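Local coordinates for response regulator receiver domain protein (CheY) (Rhodospirillum rubrum, PDB 3HEB) that probably acts as a phosphorylation-dependent switch in two-component signalling, as CheY-like receiver domains do, at residues S41-L46 and L78-E83. Numbering follows the deposited sequence.
Sequences SALNYL and LKLVKE
Leu43 and Leu80 meet through their terminal methyl groups, the outer of two apolar pairs by which helix 39-47 touches helix 74-83. Leu80 CD1 lies 4.0 Å from Leu43 CD2 and is about equally near the other methyl, Leu43 CD1, so a single carbon rests against the fork of the opposing leucine. The two side chains cross at about a right angle. Both leucines set CG anti to the carbonyl carbon (chi1 -71° in Leu43, -62° in Leu80), and in Leu43 this brings the branch closer to the partner helix than the CB direction alone would suggest.

The second pair is buried. Leu46 CD2 and Val81 CG2 approach to 4.2 Å where the CA atoms of the two segments come nearest, Leu46 CA and Val81 CA being 8.1 Å apart. Val81 also touches Val92 of strand 92-96, which ties this pair to the sheet.

Polar atoms contribute no hydrogen bond across the interface. Backbone bonds such as Leu46 N to Ala42 O (3.2 Å) and Lys82 N to Leu78 O (3.0 Å) stay within their own segments, while the ring of Tyr45 meets that of Phe36 and its side chain touches Ile34, both on strand 33-36.

In the receiver fold, with its five-stranded parallel sheet in the order 2-1-3-4-5, the contact joins neighbouring helices on one face. The two segments bury 131 Å², both sides summed, and Leu80 remains exposed. With dispersion and hydrophobic burial as its chemistry, the contact has little directional constraint: methyl groups meeting without a hydrogen bond do not by themselves fix a particular register between the segments.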
ATOM      1  N   SER A  41     -10.741  -8.914 -20.169  1.00 17.00           N
ATOM      2  CA  SER A  41      -9.605  -9.805 -20.312  1.00 15.98           C
ATOM      3  C   SER A  41      -8.801  -9.830 -19.024  1.00 16.06           C
ATOM      4  O   SER A  41      -8.257 -10.869 -18.649  1.00 16.62           O
ATOM      5  CB  SER A  41      -8.722  -9.349 -21.472  1.00 16.58           C
ATOM      6  OG  SER A  41      -8.366  -7.988 -21.334  1.00 18.04           O
ATOM      7  N   ALA A  42      -8.734  -8.683 -18.348  1.00 15.94           N
ATOM      8  CA  ALA A  42      -7.993  -8.577 -17.093  1.00 15.31           C
ATOM      9  C   ALA A  42      -8.634  -9.475 -16.037  1.00 14.34           C
ATOM     10  O   ALA A  42      -7.934 -10.192 -15.324  1.00 14.61           O
ATOM     11  CB  ALA A  42      -7.956  -7.127 -16.616  1.00 12.08           C
ATOM     12  N   LEU A  43      -9.958  -9.441 -15.940  1.00 13.90           N
ATOM     13  CA  LEU A  43     -10.657 -10.286 -14.982  1.00 15.98           C
ATOM     14  C   LEU A  43     -10.535 -11.748 -15.420  1.00 18.02           C
ATOM     15  O   LEU A  43     -10.473 -12.653 -14.589  1.00 18.71           O
ATOM     16  CB  LEU A  43     -12.135  -9.893 -14.882  1.00 14.29           C
ATOM     17  CG  LEU A  43     -12.447  -8.558 -14.204  1.00 14.71           C
ATOM     18  CD1 LEU A  43     -13.929  -8.240 -14.363  1.00 15.68           C
ATOM     19  CD2 LEU A  43     -12.076  -8.623 -12.729  1.00 15.11           C
ATOM     20  N   ASN A  44     -10.502 -11.971 -16.732  1.00 19.05           N
ATOM     21  CA  ASN A  44     -10.359 -13.323 -17.270  1.00 20.59           C
ATOM     22  C   ASN A  44      -9.082 -13.984 -16.745  1.00 19.91           C
ATOM     23  O   ASN A  44      -9.100 -15.111 -16.249  1.00 18.75           O
ATOM     24  CB  ASN A  44     -10.301 -13.288 -18.791  1.00 22.95           C
ATOM     25  CG  ASN A  44      -9.808 -14.591 -19.371  1.00 25.70           C
ATOM     26  OD1 ASN A  44     -10.461 -15.626 -19.235  1.00 27.10           O
ATOM     27  ND2 ASN A  44      -8.638 -14.556 -20.006  1.00 28.26           N
ATOM     28  N   TYR A  45      -7.974 -13.262 -16.872  1.00 18.71           N
ATOM     29  CA  TYR A  45      -6.670 -13.737 -16.429  1.00 17.40           C
ATOM     30  C   TYR A  45      -6.633 -13.996 -14.925  1.00 16.76           C
ATOM     31  O   TYR A  45      -6.133 -15.020 -14.466  1.00 15.18           O
ATOM     32  CB  TYR A  45      -5.603 -12.700 -16.793  1.00 17.43           C
ATOM     33  CG  TYR A  45      -4.255 -12.961 -16.157  1.00 18.75           C
ATOM     34  CD1 TYR A  45      -3.457 -14.028 -16.586  1.00 18.02           C
ATOM     35  CD2 TYR A  45      -3.795 -12.172 -15.101  1.00 16.54           C
ATOM     36  CE1 TYR A  45      -2.239 -14.306 -15.984  1.00 18.26           C
ATOM     37  CE2 TYR A  45      -2.570 -12.442 -14.484  1.00 18.01           C
ATOM     38  CZ  TYR A  45      -1.798 -13.514 -14.931  1.00 18.90           C
ATOM     39  OH  TYR A  45      -0.599 -13.804 -14.323  1.00 18.02           O
ATOM     40  N   LEU A  46      -7.174 -13.049 -14.168  1.00 17.77           N
ATOM     41  CA  LEU A  46      -7.202 -13.116 -12.715  1.00 18.13           C
ATOM     42  C   LEU A  46      -8.131 -14.172 -12.123  1.00 19.34           C
ATOM     43  O   LEU A  46      -7.802 -14.796 -11.111  1.00 17.52           O
ATOM     44  CB  LEU A  46      -7.592 -11.747 -12.163  1.00 18.46           C
ATOM     45  CG  LEU A  46      -6.539 -10.819 -11.539  1.00 20.79           C
ATOM     46  CD1 LEU A  46      -5.147 -11.122 -12.059  1.00 19.89           C
ATOM     47  CD2 LEU A  46      -6.948  -9.371 -11.822  1.00 17.55           C
ATOM     48  N   LEU A  78     -11.576  -4.003  -8.604  1.00 16.15           N
ATOM     49  CA  LEU A  78     -11.015  -3.924  -7.254  1.00 16.81           C
ATOM     50  C   LEU A  78     -11.899  -4.689  -6.277  1.00 17.19           C
ATOM     51  O   LEU A  78     -11.410  -5.479  -5.472  1.00 17.07           O
ATOM     52  CB  LEU A  78     -10.939  -2.456  -6.808  1.00 16.35           C
ATOM     53  CG  LEU A  78     -10.056  -1.972  -5.650  1.00 18.82           C
ATOM     54  CD1 LEU A  78     -10.625  -0.651  -5.153  1.00 19.87           C
ATOM     55  CD2 LEU A  78     -10.014  -2.954  -4.511  1.00 19.41           C
ATOM     56  N   LYS A  79     -13.205  -4.438  -6.348  1.00 18.09           N
ATOM     57  CA  LYS A  79     -14.152  -5.095  -5.460  1.00 19.72           C
ATOM     58  C   LYS A  79     -14.083  -6.605  -5.603  1.00 19.13           C
ATOM     59  O   LYS A  79     -14.088  -7.326  -4.610  1.00 20.88           O
ATOM     60  CB  LYS A  79     -15.579  -4.616  -5.745  1.00 22.03           C
ATOM     61  CG  LYS A  79     -16.643  -5.379  -4.970  1.00 26.89           C
ATOM     62  CD  LYS A  79     -18.026  -4.725  -5.057  1.00 31.49           C
ATOM     63  CE  LYS A  79     -18.098  -3.463  -4.199  1.00 35.29           C
ATOM     64  NZ  LYS A  79     -19.437  -2.786  -4.213  1.00 35.46           N
ATOM     65  N   LEU A  80     -14.018  -7.075  -6.844  1.00 18.13           N
ATOM     66  CA  LEU A  80     -13.959  -8.509  -7.127  1.00 15.76           C
ATOM     67  C   LEU A  80     -12.661  -9.157  -6.678  1.00 14.44           C
ATOM     68  O   LEU A  80     -12.663 -10.286  -6.196  1.00 14.74           O
ATOM     69  CB  LEU A  80     -14.149  -8.755  -8.624  1.00 15.42           C
ATOM     70  CG  LEU A  80     -15.484  -8.325  -9.238  1.00 16.88           C
ATOM     71  CD1 LEU A  80     -15.505  -8.711 -10.706  1.00 17.17           C
ATOM     72  CD2 LEU A  80     -16.644  -9.002  -8.505  1.00 19.01           C
ATOM     73  N   VAL A  81     -11.554  -8.439  -6.848  1.00 14.30           N
ATOM     74  CA  VAL A  81     -10.232  -8.933  -6.473  1.00 12.01           C
ATOM     75  C   VAL A  81     -10.069  -9.064  -4.968  1.00 12.15           C
ATOM     76  O   VAL A  81      -9.493 -10.044  -4.487  1.00 11.25           O
ATOM     77  CB  VAL A  81      -9.115  -7.985  -6.983  1.00 12.64           C
ATOM     78  CG1 VAL A  81      -7.757  -8.437  -6.440  1.00 10.61           C
ATOM     79  CG2 VAL A  81      -9.099  -7.963  -8.497  1.00  9.38           C
ATOM     80  N   LYS A  82     -10.583  -8.075  -4.236  1.00 12.06           N
ATOM     81  CA  LYS A  82     -10.476  -8.044  -2.782  1.00 15.02           C
ATOM     82  C   LYS A  82     -11.502  -8.865  -2.015  1.00 17.41           C
ATOM     83  O   LYS A  82     -11.428  -8.956  -0.787  1.00 19.35           O
ATOM     84  CB  LYS A  82     -10.506  -6.590  -2.281  1.00 12.77           C
ATOM     85  CG  LYS A  82      -9.241  -5.796  -2.592  1.00 12.56           C
ATOM     86  CD  LYS A  82      -8.000  -6.451  -1.976  1.00 11.00           C
ATOM     87  CE  LYS A  82      -6.720  -5.749  -2.415  1.00 11.04           C
ATOM     88  NZ  LYS A  82      -5.494  -6.415  -1.871  1.00 11.99           N
ATOM     89  N   GLU A  83     -12.449  -9.463  -2.732  1.00 19.29           N
ATOM     90  CA  GLU A  83     -13.475 -10.288  -2.104  1.00 21.31           C
ATOM     91  C   GLU A  83     -13.195 -11.783  -2.263  1.00 21.83           C
ATOM     92  O   GLU A  83     -13.523 -12.567  -1.388  1.00 23.05           O
ATOM     93  CB  GLU A  83     -14.854  -9.941  -2.675  1.00 22.70           C
ATOM     94  CG  GLU A  83     -15.639  -8.954  -1.822  1.00 26.72           C
ATOM     95  CD  GLU A  83     -16.658  -8.162  -2.620  1.00 29.13           C
ATOM     96  OE1 GLU A  83     -17.410  -8.766  -3.412  1.00 30.85           O
ATOM     97  OE2 GLU A  83     -16.709  -6.927  -2.451  1.00 32.56           O
TER